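Local structure of RNA methyltransferase, TrmH family (Porphyromonas gingivalis, 2I6D) at residues L107-Q112 / G211-V216; Y171-G176 / A217-D222. The protein probably binds RNA and transfers a methyl group from S-adenosylmethionine to it, as expected of a SPOUT-class methyltransferase of the TrmH family. All blocks are in the same frame, centred on the assembly; numbering follows the deposited sequence.

Contact 1: L107-Q112 / G211-V216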
loop_
_atom_site.group_PDB
_atom_site.type_symbol
_atom_site.label_atom_id
_atom_site.label_comp_id
_atom_site.label_asym_id
_atom_site.label_seq_id
_atom_site.Cartn_x
_atom_site.Cartn_y
_atom_site.Cartn_z
ATOM N N LEU A 107 -3.969 -3.669 9.406
ATOM C CA LEU A 107 -3.544 -4.949 8.892
ATOM C C LEU A 107 -4.603 -5.434 7.906
ATOM O O LEU A 107 -5.777 -5.539 8.247
ATOM C CB LEU A 107 -3.341 -5.973 10.018
ATOM C CG LEU A 107 -2.735 -7.345 9.646
ATOM C CD1 LEU A 107 -3.720 -8.252 8.949
ATOM C CD2 LEU A 107 -1.511 -7.238 8.810
ATOM N N LEU A 108 -4.172 -5.721 6.691
ATOM C CA LEU A 108 -5.066 -6.229 5.655
ATOM C C LEU A 108 -4.884 -7.730 5.594
ATOM O O LEU A 108 -3.842 -8.217 5.144
ATOM C CB LEU A 108 -4.724 -5.607 4.302
ATOM C CG LEU A 108 -4.682 -4.076 4.270
ATOM C CD1 LEU A 108 -4.674 -3.652 2.809
ATOM C CD2 LEU A 108 -5.885 -3.457 5.035
ATOM N N ASP A 109 -5.894 -8.471 6.052
ATOM C CA ASP A 109 -5.831 -9.959 6.088
ATOM C C ASP A 109 -6.506 -10.529 4.839
ATOM O O ASP A 109 -7.737 -10.639 4.817
ATOM C CB ASP A 109 -6.581 -10.490 7.333
ATOM C CG ASP A 109 -6.603 -12.017 7.422
ATOM O OD1 ASP A 109 -5.685 -12.672 6.885
ATOM O OD2 ASP A 109 -7.528 -12.581 8.071
ATOM N N GLY A 110 -5.730 -10.889 3.817
ATOM C CA GLY A 110 -6.294 -11.518 2.612
ATOM C C GLY A 110 -7.140 -10.575 1.767
ATOM O O GLY A 110 -8.125 -10.989 1.149
ATOM N N VAL A 111 -6.734 -9.306 1.713
ATOM C CA VAL A 111 -7.404 -8.305 0.880
ATOM C C VAL A 111 -6.708 -8.386 -0.483
ATOM O O VAL A 111 -5.665 -7.748 -0.726
ATOM C CB VAL A 111 -7.327 -6.900 1.491
ATOM C CG1 VAL A 111 -7.971 -5.858 0.543
ATOM C CG2 VAL A 111 -8.061 -6.874 2.825
ATOM N N GLN A 112 -7.272 -9.224 -1.349
ATOM C CA GLN A 112 -6.602 -9.624 -2.586
ATOM C C GLN A 112 -6.746 -8.598 -3.691
ATOM O O GLN A 112 -5.902 -8.513 -4.568
ATOM C CB GLN A 112 -7.099 -10.987 -3.075
ATOM C CG GLN A 112 -7.301 -11.961 -1.942
ATOM C CD GLN A 112 -7.118 -13.397 -2.344
ATOM O OE1 GLN A 112 -7.494 -13.805 -3.452
ATOM N NE2 GLN A 112 -6.525 -14.185 -1.443
ATOM N N GLY A 211 -13.994 -12.309 4.902
ATOM C CA GLY A 211 -13.804 -11.667 6.199
ATOM C C GLY A 211 -12.490 -12.114 6.822
ATOM O O GLY A 211 -11.671 -12.772 6.177
ATOM N N ILE A 212 -12.305 -11.763 8.086
ATOM C CA ILE A 212 -11.090 -12.110 8.813
ATOM C C ILE A 212 -11.056 -13.620 9.018
ATOM O O ILE A 212 -12.069 -14.212 9.410
ATOM C CB ILE A 212 -11.067 -11.337 10.134
ATOM C CG1 ILE A 212 -11.046 -9.819 9.800
ATOM C CG2 ILE A 212 -9.890 -11.809 11.009
ATOM C CD1 ILE A 212 -11.015 -8.830 10.991
ATOM N N SER A 213 -9.914 -14.256 8.748
ATOM C CA SER A 213 -9.832 -15.708 8.886
ATOM C C SER A 213 -9.969 -16.103 10.354
ATOM O O SER A 213 -9.624 -15.318 11.241
ATOM C CB SER A 213 -8.506 -16.214 8.344
ATOM O OG SER A 213 -7.459 -15.747 9.164
ATOM N N PRO A 214 -10.467 -17.328 10.620
ATOM C CA PRO A 214 -10.631 -17.767 12.004
ATOM C C PRO A 214 -9.342 -17.664 12.851
ATOM O O PRO A 214 -9.419 -17.235 14.018
ATOM C CB PRO A 214 -11.088 -19.225 11.848
ATOM C CG PRO A 214 -11.800 -19.225 10.562
ATOM C CD PRO A 214 -10.953 -18.355 9.678
ATOM N N GLU A 215 -8.183 -18.001 12.276
ATOM C CA GLU A 215 -6.930 -18.014 13.056
ATOM C C GLU A 215 -6.504 -16.602 13.428
ATOM O O GLU A 215 -5.952 -16.382 14.512
ATOM C CB GLU A 215 -5.772 -18.747 12.346
ATOM C CG GLU A 215 -4.642 -19.204 13.326
ATOM C CD GLU A 215 -3.375 -19.744 12.656
ATOM O OE1 GLU A 215 -2.499 -20.276 13.378
ATOM O OE2 GLU A 215 -3.230 -19.620 11.427
ATOM N N VAL A 216 -6.743 -15.655 12.532
ATOM C CA VAL A 216 -6.485 -14.246 12.811
ATOM C C VAL A 216 -7.518 -13.676 13.799
ATOM O O VAL A 216 -7.162 -12.920 14.720
ATOM C CB VAL A 216 -6.437 -13.414 11.490
ATOM C CG1 VAL A 216 -6.306 -11.882 11.765
ATOM C CG2 VAL A 216 -5.234 -13.859 10.647
HETATM O O HOH W 1 -10.121 -11.938 3.551
#
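Asp109, which follows Leu107 and Leu108 of a central parallel strand, reaches across to the start of helix 214-217 and is gripped there by the backbone of Ser213. Its CB carries the chain toward 211-216, and with CG anti to the backbone N (chi1 178°) the carboxylate is extended straight at the first turn of the helix. Next along the chain, Asp109 CG lies 4.0 Å from Val216 CG2, and OD1 touches the same methyl. OD2 does the polar work: Asp109 OD2 accepts from Ser213 N at 3.0 Å, and the N-H...O angle of 173° makes the bond almost linear, the donor arriving nearly along the C-O axis of OD2. Ser213 OG stands 3.4 Å from Asp109 OD2, at best a weak and unsettled second bond. Around this tip the contacts turn nonpolar, with Val216 CG2 3.7 Å from Asp109 OD2. Ile212 CG2 lies 3.8 Å from Asp109 OD2.

Such a buried carboxylate oxygen suits a place beside the N-H of the N-cap residue, which may offset part of its charge. Ser213 is that N-cap: its OG, set between its own backbone N and carbonyl carbon (chi1 67°), accepts a weak capping bond from Val216 N, and its N is left pointing to Asp109. Val216 and Ile212 fit the nonpolar surroundings, both also packing on Val204 of the neighbouring strand 201-206. A water sits between the main chains, 3.0 Å from Asp109 O and 3.2 Å from Gly211 O. The contact thus ties a central parallel strand to a capped helix N-terminus, within the SpoU methylase domain and its Rossmann-like, knotted SPOUT fold.

Contact 2: Y171-G176 / A217-D222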
loop_
_atom_site.group_PDB
_atom_site.type_symbol
_atom_site.label_atom_id
_atom_site.label_comp_id
_atom_site.label_asym_id
_atom_site.label_seq_id
_atom_site.Cartn_x
_atom_site.Cartn_y
_atom_site.Cartn_z
ATOM N N TYR A 171 2.226 -11.545 19.135
ATOM C CA TYR A 171 3.362 -10.886 19.761
ATOM C C TYR A 171 2.995 -9.466 20.250
ATOM O O TYR A 171 3.237 -9.110 21.418
ATOM C CB TYR A 171 4.529 -10.858 18.778
ATOM C CG TYR A 171 5.723 -10.060 19.225
ATOM C CD1 TYR A 171 6.528 -10.505 20.289
ATOM C CD2 TYR A 171 6.069 -8.883 18.578
ATOM C CE1 TYR A 171 7.630 -9.785 20.696
ATOM C CE2 TYR A 171 7.190 -8.149 18.981
ATOM C CZ TYR A 171 7.950 -8.605 20.031
ATOM O OH TYR A 171 9.046 -7.875 20.414
ATOM N N PHE A 172 2.430 -8.662 19.360
ATOM C CA PHE A 172 2.029 -7.292 19.728
ATOM C C PHE A 172 0.906 -7.281 20.745
ATOM O O PHE A 172 0.917 -6.466 21.686
ATOM C CB PHE A 172 1.709 -6.461 18.495
ATOM C CG PHE A 172 2.927 -6.013 17.778
ATOM C CD1 PHE A 172 3.782 -5.089 18.367
ATOM C CD2 PHE A 172 3.279 -6.565 16.565
ATOM C CE1 PHE A 172 4.949 -4.667 17.702
ATOM C CE2 PHE A 172 4.435 -6.152 15.892
ATOM C CZ PHE A 172 5.267 -5.203 16.457
ATOM N N ARG A 173 -0.011 -8.241 20.608
ATOM C CA ARG A 173 -1.110 -8.400 21.561
ATOM C C ARG A 173 -0.594 -8.686 22.985
ATOM O O ARG A 173 -1.082 -8.117 23.975
ATOM C CB ARG A 173 -2.097 -9.500 21.102
ATOM C CG ARG A 173 -3.267 -9.697 22.058
ATOM C CD ARG A 173 -4.157 -10.913 21.748
ATOM N NE ARG A 173 -3.416 -12.146 21.466
ATOM C CZ ARG A 173 -2.950 -12.998 22.374
ATOM N NH1 ARG A 173 -3.126 -12.781 23.677
ATOM N NH2 ARG A 173 -2.291 -14.086 21.978
ATOM N N ARG A 174 0.407 -9.560 23.093
ATOM C CA ARG A 174 0.966 -9.901 24.396
ATOM C C ARG A 174 1.791 -8.748 25.000
ATOM O O ARG A 174 2.042 -8.718 26.203
ATOM C CB ARG A 174 1.747 -11.222 24.326
ATOM C CG ARG A 174 0.782 -12.483 24.448
ATOM C CD ARG A 174 1.433 -13.791 23.962
ATOM N NE ARG A 174 2.550 -14.257 24.808
ATOM C CZ ARG A 174 2.433 -15.104 25.844
ATOM N NH1 ARG A 174 3.520 -15.470 26.533
ATOM N NH2 ARG A 174 1.169 -15.567 26.173
ATOM N N GLN A 175 2.183 -7.780 24.170
ATOM C CA GLN A 175 2.803 -6.536 24.691
ATOM C C GLN A 175 1.798 -5.492 25.194
ATOM O O GLN A 175 2.196 -4.475 25.775
ATOM C CB GLN A 175 3.726 -5.915 23.665
ATOM C CG GLN A 175 4.549 -6.964 23.023
ATOM C CD GLN A 175 5.817 -6.456 22.476
ATOM O OE1 GLN A 175 6.854 -6.401 23.173
ATOM N NE2 GLN A 175 5.782 -6.111 21.206
ATOM N N GLY A 176 0.513 -5.764 25.010
ATOM C CA GLY A 176 -0.542 -4.894 25.509
ATOM C C GLY A 176 -0.999 -3.875 24.473
ATOM O O GLY A 176 -1.711 -2.928 24.807
ATOM N N ALA A 217 -8.787 -14.041 13.611
ATOM C CA ALA A 217 -9.856 -13.588 14.496
ATOM C C ALA A 217 -9.563 -14.006 15.950
ATOM O O ALA A 217 -9.877 -13.260 16.883
ATOM C CB ALA A 217 -11.222 -14.119 14.031
ATOM N N ALA A 218 -8.941 -15.169 16.139
ATOM C CA ALA A 218 -8.577 -15.613 17.482
ATOM C C ALA A 218 -7.593 -14.679 18.204
ATOM O O ALA A 218 -7.526 -14.686 19.425
ATOM C CB ALA A 218 -8.047 -17.062 17.473
ATOM N N GLU A 219 -6.857 -13.859 17.466
ATOM C CA GLU A 219 -5.903 -12.938 18.068
ATOM C C GLU A 219 -6.472 -11.541 18.333
ATOM O O GLU A 219 -5.755 -10.668 18.839
ATOM C CB GLU A 219 -4.673 -12.799 17.164
ATOM C CG GLU A 219 -3.900 -14.094 16.967
ATOM C CD GLU A 219 -3.337 -14.684 18.269
ATOM O OE1 GLU A 219 -3.096 -13.952 19.259
ATOM O OE2 GLU A 219 -3.140 -15.903 18.296
ATOM N N ILE A 220 -7.723 -11.322 17.942
ATOM C CA ILE A 220 -8.366 -10.016 18.049
ATOM C C ILE A 220 -8.838 -9.781 19.472
ATOM O O ILE A 220 -9.473 -10.667 20.067
ATOM C CB ILE A 220 -9.626 -9.958 17.163
ATOM C CG1 ILE A 220 -9.318 -10.319 15.696
ATOM C CG2 ILE A 220 -10.347 -8.656 17.336
ATOM C CD1 ILE A 220 -8.473 -9.382 14.918
ATOM N N THR A 221 -8.533 -8.610 20.033
ATOM C CA THR A 221 -8.962 -8.327 21.417
ATOM C C THR A 221 -10.317 -7.635 21.474
ATOM O O THR A 221 -11.048 -7.792 22.435
ATOM C CB THR A 221 -7.924 -7.514 22.231
ATOM O OG1 THR A 221 -7.665 -6.251 21.593
ATOM C CG2 THR A 221 -6.653 -8.290 22.377
ATOM N N ASP A 222 -10.656 -6.910 20.423
ATOM C CA ASP A 222 -11.826 -6.029 20.414
ATOM C C ASP A 222 -12.488 -6.077 19.033
ATOM O O ASP A 222 -11.955 -5.537 18.054
ATOM C CB ASP A 222 -11.387 -4.596 20.722
ATOM C CG ASP A 222 -10.786 -4.448 22.117
ATOM O OD1 ASP A 222 -11.558 -4.122 23.037
ATOM O OD2 ASP A 222 -9.572 -4.689 22.316
#
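Glu219 OE1 is held by two nitrogens of one arginine: Arg173 NH2 at 2.8 Å and Arg173 NE at 2.9 Å. The guanidinium thus presents its NE side edge-on to a single oxygen, and both bonds stay near its plane although bent, at about 140°. NH2 meets the syn lone pair of OE1, whereas NE comes head-on; the two flat groups are tilted by 30°. A bend in the arginine chain at chi3 (46°) turns NE and NH2 onto the acid, and Glu219 bends at chi2 to meet them. Two bonds to one atom fix the rotation of the guanidinium.

Arginine suits this place because it is long enough to reach over from the helix while its CG and CD pack on Thr221. Arg173 CD lies 3.7 Å from Thr221 CG2 and 3.3 Å from Glu219 O, which is buried here without a polar partner. Thr221 turns this methyl to the arginine while its OG1 donates to Asp222 OD2 at 2.6 Å. Arg173 lies in the C-terminal part of helix 165-174, after which Gly176 forms a Schellman motif; the acid comes from the type I turn 217-220, which leads from helix 214-217 toward strand 222-225, and Arg173 also touches Val179 of strand 179-182.

Contact 1 is buried and contact 2 lies at the surface, their centres about 14 Å apart on the same side of the chain's centre. They share one continuous run, 211-222, whose first half meets a central strand and whose second half meets helix 165-174. The two touch by packing, Ile212 CG2 lying 3.6 Å from Ala217 N. Each centres on one carboxylate oxygen, but the partners differ with depth: the inner acid is matched by a backbone N-H at a helix start among nonpolar side chains, the outer one by a full charge on a long arginine. Helix 165-174 serves both, since Val166 and Leu169 pack on Val216 and also on Glu219.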